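Local coordinates for protein N-alpha-acetyltransferase 35, NatC auxiliary subunit (Saccharomyces cerevisiae, PDB 6YGA) that serves as the auxiliary subunit of the NatC N-terminal acetyltransferase, which acetylates the N-terminal methionine of the L-A virus Gag protein, at residues 83-88 / 139-144; 646-651 / 673-678. One frame throughout, in Å; residues are numbered along the deposited sequence.

Contact 1: residues 83-88 / 139-144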
loop_
_atom_site.group_PDB
_atom_site.type_symbol
_atom_site.label_atom_id
_atom_site.label_comp_id
_atom_site.label_asym_id
_atom_site.label_seq_id
_atom_site.Cartn_x
_atom_site.Cartn_y
_atom_site.Cartn_z
ATOM N N ASP B 83 -27.248 28.939 -16.888
ATOM C CA ASP B 83 -28.406 29.301 -16.083
ATOM C C ASP B 83 -29.026 28.068 -15.437
ATOM O O ASP B 83 -29.081 27.002 -16.062
ATOM C CB ASP B 83 -29.454 30.001 -16.949
ATOM C CG ASP B 83 -28.867 31.131 -17.772
ATOM O OD1 ASP B 83 -28.481 32.165 -17.187
ATOM O OD2 ASP B 83 -28.769 30.974 -19.008
ATOM N N PRO B 84 -29.492 28.163 -14.177
ATOM C CA PRO B 84 -29.373 29.338 -13.298
ATOM C C PRO B 84 -27.979 29.489 -12.676
ATOM O O PRO B 84 -27.424 28.510 -12.180
ATOM C CB PRO B 84 -30.429 29.076 -12.220
ATOM C CG PRO B 84 -30.576 27.594 -12.185
ATOM C CD PRO B 84 -30.371 27.129 -13.600
ATOM N N PRO B 85 -27.437 30.713 -12.689
ATOM C CA PRO B 85 -26.010 30.886 -12.345
ATOM C C PRO B 85 -25.651 30.506 -10.917
ATOM O O PRO B 85 -24.661 29.792 -10.706
ATOM C CB PRO B 85 -25.776 32.379 -12.618
ATOM C CG PRO B 85 -26.841 32.755 -13.601
ATOM C CD PRO B 85 -28.039 31.956 -13.192
ATOM N N LEU B 86 -26.413 30.976 -9.925
ATOM C CA LEU B 86 -26.091 30.656 -8.535
ATOM C C LEU B 86 -26.151 29.155 -8.289
ATOM O O LEU B 86 -25.235 28.575 -7.696
ATOM C CB LEU B 86 -27.035 31.390 -7.583
ATOM C CG LEU B 86 -26.896 30.945 -6.123
ATOM C CD1 LEU B 86 -25.580 31.433 -5.525
ATOM C CD2 LEU B 86 -28.087 31.390 -5.278
ATOM N N ALA B 87 -27.228 28.507 -8.737
ATOM C CA ALA B 87 -27.348 27.065 -8.553
ATOM C C ALA B 87 -26.267 26.315 -9.323
ATOM O O ALA B 87 -25.738 25.307 -8.839
ATOM C CB ALA B 87 -28.737 26.594 -8.981
ATOM N N SER B 88 -25.919 26.792 -10.522
ATOM C CA SER B 88 -24.901 26.108 -11.316
ATOM C C SER B 88 -23.510 26.296 -10.720
ATOM O O SER B 88 -22.739 25.334 -10.625
ATOM C CB SER B 88 -24.936 26.597 -12.763
ATOM O OG SER B 88 -26.037 26.038 -13.461
ATOM N N THR B 139 -16.838 35.455 -18.459
ATOM C CA THR B 139 -18.232 35.198 -18.793
ATOM C C THR B 139 -19.111 36.434 -18.681
ATOM O O THR B 139 -20.215 36.439 -19.234
ATOM C CB THR B 139 -18.812 34.102 -17.888
ATOM O OG1 THR B 139 -19.207 34.673 -16.632
ATOM C CG2 THR B 139 -17.777 33.014 -17.644
ATOM N N GLY B 140 -18.647 37.477 -17.997
ATOM C CA GLY B 140 -19.467 38.637 -17.726
ATOM C C GLY B 140 -20.413 38.487 -16.555
ATOM O O GLY B 140 -21.137 39.440 -16.241
ATOM N N ASN B 141 -20.438 37.325 -15.908
ATOM C CA ASN B 141 -21.263 37.078 -14.734
ATOM C C ASN B 141 -20.359 36.978 -13.513
ATOM O O ASN B 141 -19.281 36.378 -13.573
ATOM C CB ASN B 141 -22.091 35.796 -14.904
ATOM C CG ASN B 141 -23.168 35.639 -13.836
ATOM O OD1 ASN B 141 -22.984 36.033 -12.684
ATOM N ND2 ASN B 141 -24.297 35.054 -14.220
ATOM N N ILE B 142 -20.806 37.568 -12.402
ATOM C CA ILE B 142 -19.922 37.725 -11.254
ATOM C C ILE B 142 -19.719 36.402 -10.526
ATOM O O ILE B 142 -18.694 36.198 -9.865
ATOM C CB ILE B 142 -20.465 38.818 -10.315
ATOM C CG1 ILE B 142 -19.329 39.393 -9.474
ATOM C CG2 ILE B 142 -21.577 38.275 -9.415
ATOM C CD1 ILE B 142 -18.226 40.018 -10.301
ATOM N N LEU B 143 -20.681 35.485 -10.631
ATOM C CA LEU B 143 -20.557 34.206 -9.944
ATOM C C LEU B 143 -19.527 33.314 -10.626
ATOM O O LEU B 143 -18.758 32.615 -9.953
ATOM C CB LEU B 143 -21.925 33.527 -9.880
ATOM C CG LEU B 143 -23.012 34.344 -9.176
ATOM C CD1 LEU B 143 -24.359 33.672 -9.346
ATOM C CD2 LEU B 143 -22.685 34.530 -7.700
ATOM N N TYR B 144 -19.483 33.341 -11.960
ATOM C CA TYR B 144 -18.527 32.519 -12.694
ATOM C C TYR B 144 -17.125 33.115 -12.669
ATOM O O TYR B 144 -16.144 32.386 -12.489
ATOM C CB TYR B 144 -18.987 32.339 -14.142
ATOM C CG TYR B 144 -20.104 31.338 -14.322
ATOM C CD1 TYR B 144 -21.430 31.716 -14.172
ATOM C CD2 TYR B 144 -19.832 30.014 -14.649
ATOM C CE1 TYR B 144 -22.456 30.806 -14.337
ATOM C CE2 TYR B 144 -20.851 29.096 -14.817
ATOM C CZ TYR B 144 -22.160 29.497 -14.659
ATOM O OH TYR B 144 -23.179 28.589 -14.823
#
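Pro-85, in the first turn of helix 85-104, meets Asn-141, Leu-143 and Tyr-144 at the start of helix 142-167. Its ring crosses the Asn-141 side chain at about a right angle, with the amide nitrogen ND2 3.5 Å from Pro-85 CB. The amide has a second task. With CG anti to the backbone N (chi1 -169°), OD1 reaches the first turn of the helix that Asn-141 caps and accepts from Leu-143 N at 3.1 Å, a nearly straight N-cap bond whose donor lies above the carbonyl plane. One branch of Leu-143 does the touching: CD1 rests against the backbone of the opposite helix, 3.4 Å from Leu-86 N, and also reaches Pro-85 CB at 3.8 Å and Leu-86 CB.

Tyr-144 has CG beside its backbone N (chi1 -77°), and from there the ring extends to the other segment. Pro-85 CB lies at the ring edge, near its plane, 4.1 Å from CE1. Farther out, Tyr-144 OH comes within 3.4 Å of Ser-88 CB, while its hydrogen-bonding partner is the carbonyl oxygen of Tyr-82, just ahead of the segment. No hydrogen bond crosses between these two helix starts of the Mak10 family region; the amide nitrogen and the phenol oxygen both meet carbon there. Asn-141 OD1 and Tyr-144 OH are engaged by backbone atoms, which probably helps to hold the amide and the ring beside Pro-85.

Contact 2: residues 646-651 / 673-678; sequences EIMQGI and EYYCKL
The ring of Tyr-675 lies between helices 619-653 and 668-701, against Ile-647, Met-648 and Ile-651. The two segments run almost antiparallel, at 168°, with their axes 10.3 Å apart.

The face-on contact is a CH-pi interaction. Ile-647 CG2 sits over one face of the Tyr-675 ring, 3.9 Å from its centroid and displaced toward the rim, with CZ as the closest ring atom. This methyl is anti to the backbone N of Ile-647, while CG1 lies beside that nitrogen (chi1 -65°) and takes CD1 toward Tyr-675 CE1. The opposite face is taken by the preceding residue, Tyr-674, whose CD2 stands 3.7 Å above the ring plane, over its centre. Tyr-675 is thus held between an aliphatic branch of the partner helix and an aromatic edge of its own.

The remaining contacts across the helices are apolar and less directed. Ile-651 CD1 approaches the ring obliquely, 3.9 Å from Tyr-675 CD2. Met-648, present as selenomethionine, slides past Tyr-675 in the opposite direction, bringing CG to 3.8 Å from Tyr-675 CB. A bend at chi3 (72°) then carries its CE to within 4.3 Å of Cys-676 CB.

No polar bond crosses between the two segments. A salt bridge joins Lys-677 NZ to Glu-673 OE2 along their own helix, at 3.6 Å. Tyr-675 OH and Tyr-540 OH share a hydrogen bond, and a weak one links Tyr-675 OH with Glu-544; both partners are on helix 511-564, which also packs against Ile-647 through Tyr-540 and Ile-547. Dispersion and CH-pi contacts therefore join the helix pair within the TPR-like region, while the buried phenol obtains its polar partners from a third helix.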
loop_
_atom_site.group_PDB
_atom_site.type_symbol
_atom_site.label_atom_id
_atom_site.label_comp_id
_atom_site.label_asym_id
_atom_site.label_seq_id
_atom_site.Cartn_x
_atom_site.Cartn_y
_atom_site.Cartn_z
ATOM N N GLU B 646 -6.083 -4.199 34.424
ATOM C CA GLU B 646 -5.092 -3.467 35.207
ATOM C C GLU B 646 -4.378 -2.423 34.357
ATOM O O GLU B 646 -4.138 -1.298 34.811
ATOM C CB GLU B 646 -4.077 -4.437 35.819
ATOM C CG GLU B 646 -4.653 -5.409 36.841
ATOM C CD GLU B 646 -3.592 -6.300 37.465
ATOM O OE1 GLU B 646 -2.590 -5.763 37.981
ATOM O OE2 GLU B 646 -3.757 -7.538 37.432
ATOM N N ILE B 647 -4.030 -2.778 33.119
ATOM C CA ILE B 647 -3.387 -1.818 32.229
ATOM C C ILE B 647 -4.333 -0.664 31.919
ATOM O O ILE B 647 -3.919 0.502 31.877
ATOM C CB ILE B 647 -2.900 -2.522 30.948
ATOM C CG1 ILE B 647 -1.804 -3.535 31.288
ATOM C CG2 ILE B 647 -2.396 -1.505 29.926
ATOM C CD1 ILE B 647 -1.177 -4.198 30.074
HETATM N N MSE B 648 -5.615 -0.960 31.722
HETATM C CA MSE B 648 -6.587 0.079 31.401
HETATM C C MSE B 648 -6.774 1.037 32.580
HETATM O O MSE B 648 -6.870 2.246 32.382
HETATM C CB MSE B 648 -7.924 -0.542 30.975
HETATM C CG MSE B 648 -7.844 -1.318 29.656
HETATM SE SE MSE B 648 -9.547 -2.040 29.007
HETATM C CE MSE B 648 -10.397 -0.377 28.441
ATOM N N GLN B 649 -6.801 0.499 33.803
ATOM C CA GLN B 649 -6.835 1.361 34.983
ATOM C C GLN B 649 -5.606 2.262 35.034
ATOM O O GLN B 649 -5.710 3.461 35.321
ATOM C CB GLN B 649 -6.930 0.522 36.259
ATOM C CG GLN B 649 -8.036 -0.521 36.271
ATOM C CD GLN B 649 -9.425 0.074 36.165
ATOM O OE1 GLN B 649 -9.629 1.263 36.408
ATOM N NE2 GLN B 649 -10.392 -0.760 35.802
ATOM N N GLY B 650 -4.428 1.696 34.760
ATOM C CA GLY B 650 -3.215 2.495 34.779
ATOM C C GLY B 650 -3.231 3.597 33.741
ATOM O O GLY B 650 -2.783 4.717 34.002
ATOM N N ILE B 651 -3.759 3.298 32.552
ATOM C CA ILE B 651 -3.882 4.313 31.509
ATOM C C ILE B 651 -4.814 5.431 31.960
ATOM O O ILE B 651 -4.528 6.617 31.756
ATOM C CB ILE B 651 -4.356 3.669 30.193
ATOM C CG1 ILE B 651 -3.298 2.709 29.652
ATOM C CG2 ILE B 651 -4.664 4.730 29.155
ATOM C CD1 ILE B 651 -3.740 1.961 28.412
ATOM N N GLU B 673 -9.163 2.105 23.621
ATOM C CA GLU B 673 -9.932 1.432 22.581
ATOM C C GLU B 673 -9.220 0.171 22.107
ATOM O O GLU B 673 -9.863 -0.848 21.830
ATOM C CB GLU B 673 -10.176 2.396 21.419
ATOM C CG GLU B 673 -10.934 1.806 20.243
ATOM C CD GLU B 673 -11.125 2.806 19.115
ATOM O OE1 GLU B 673 -10.929 4.018 19.352
ATOM O OE2 GLU B 673 -11.462 2.378 17.990
ATOM N N TYR B 674 -7.890 0.219 22.023
ATOM C CA TYR B 674 -7.123 -0.959 21.632
ATOM C C TYR B 674 -7.291 -2.094 22.639
ATOM O O TYR B 674 -7.628 -3.224 22.266
ATOM C CB TYR B 674 -5.648 -0.589 21.482
ATOM C CG TYR B 674 -4.725 -1.782 21.444
ATOM C CD1 TYR B 674 -4.646 -2.583 20.312
ATOM C CD2 TYR B 674 -3.931 -2.109 22.534
ATOM C CE1 TYR B 674 -3.809 -3.675 20.266
ATOM C CE2 TYR B 674 -3.086 -3.202 22.498
ATOM C CZ TYR B 674 -3.031 -3.980 21.358
ATOM O OH TYR B 674 -2.194 -5.070 21.307
ATOM N N TYR B 675 -7.054 -1.815 23.924
ATOM C CA TYR B 675 -7.153 -2.873 24.925
ATOM C C TYR B 675 -8.585 -3.365 25.080
ATOM O O TYR B 675 -8.806 -4.541 25.391
ATOM C CB TYR B 675 -6.599 -2.393 26.267
ATOM C CG TYR B 675 -5.091 -2.397 26.306
ATOM C CD1 TYR B 675 -4.387 -3.583 26.471
ATOM C CD2 TYR B 675 -4.369 -1.220 26.160
ATOM C CE1 TYR B 675 -3.002 -3.594 26.499
ATOM C CE2 TYR B 675 -2.987 -1.221 26.187
ATOM C CZ TYR B 675 -2.309 -2.409 26.356
ATOM O OH TYR B 675 -0.934 -2.412 26.382
ATOM N N CYS B 676 -9.567 -2.491 24.857
ATOM C CA CYS B 676 -10.953 -2.943 24.805
ATOM C C CYS B 676 -11.147 -3.961 23.688
ATOM O O CYS B 676 -11.773 -5.008 23.888
ATOM C CB CYS B 676 -11.888 -1.748 24.620
ATOM S SG CYS B 676 -13.629 -2.201 24.535
ATOM N N LYS B 677 -10.606 -3.671 22.502
ATOM C CA LYS B 677 -10.674 -4.629 21.404
ATOM C C LYS B 677 -9.895 -5.895 21.730
ATOM O O LYS B 677 -10.305 -7.000 21.355
ATOM C CB LYS B 677 -10.148 -3.996 20.116
ATOM C CG LYS B 677 -11.015 -2.873 19.584
ATOM C CD LYS B 677 -10.475 -2.317 18.279
ATOM C CE LYS B 677 -11.500 -1.407 17.616
ATOM N NZ LYS B 677 -10.970 -0.771 16.382
ATOM N N LEU B 678 -8.768 -5.758 22.429
ATOM C CA LEU B 678 -8.006 -6.940 22.810
ATOM C C LEU B 678 -8.788 -7.795 23.799
ATOM O O LEU B 678 -8.751 -9.029 23.731
ATOM C CB LEU B 678 -6.655 -6.526 23.390
ATOM C CG LEU B 678 -5.577 -7.606 23.463
ATOM C CD1 LEU B 678 -5.297 -8.193 22.087
ATOM C CD2 LEU B 678 -4.318 -7.011 24.060
#

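Contact 1 closes well before contact 2 opens along the chain, and the two are separate in space: their centres lie 56 Å apart, and their nearest atoms about 38 Å apart. They share no helix. Residues 83-88 and 139-144 join the starts of helices 85-104 and 142-167 in the Mak10 family region, far from the centre of the chain, whereas 646-651 and 673-678 pair helices 619-653 and 668-701 in the TPR-like region, nearer that centre. No other protein chain of the assembly touches either contact. Both therefore belong to the internal helix packing of this elongated auxiliary subunit, one in each of these regions.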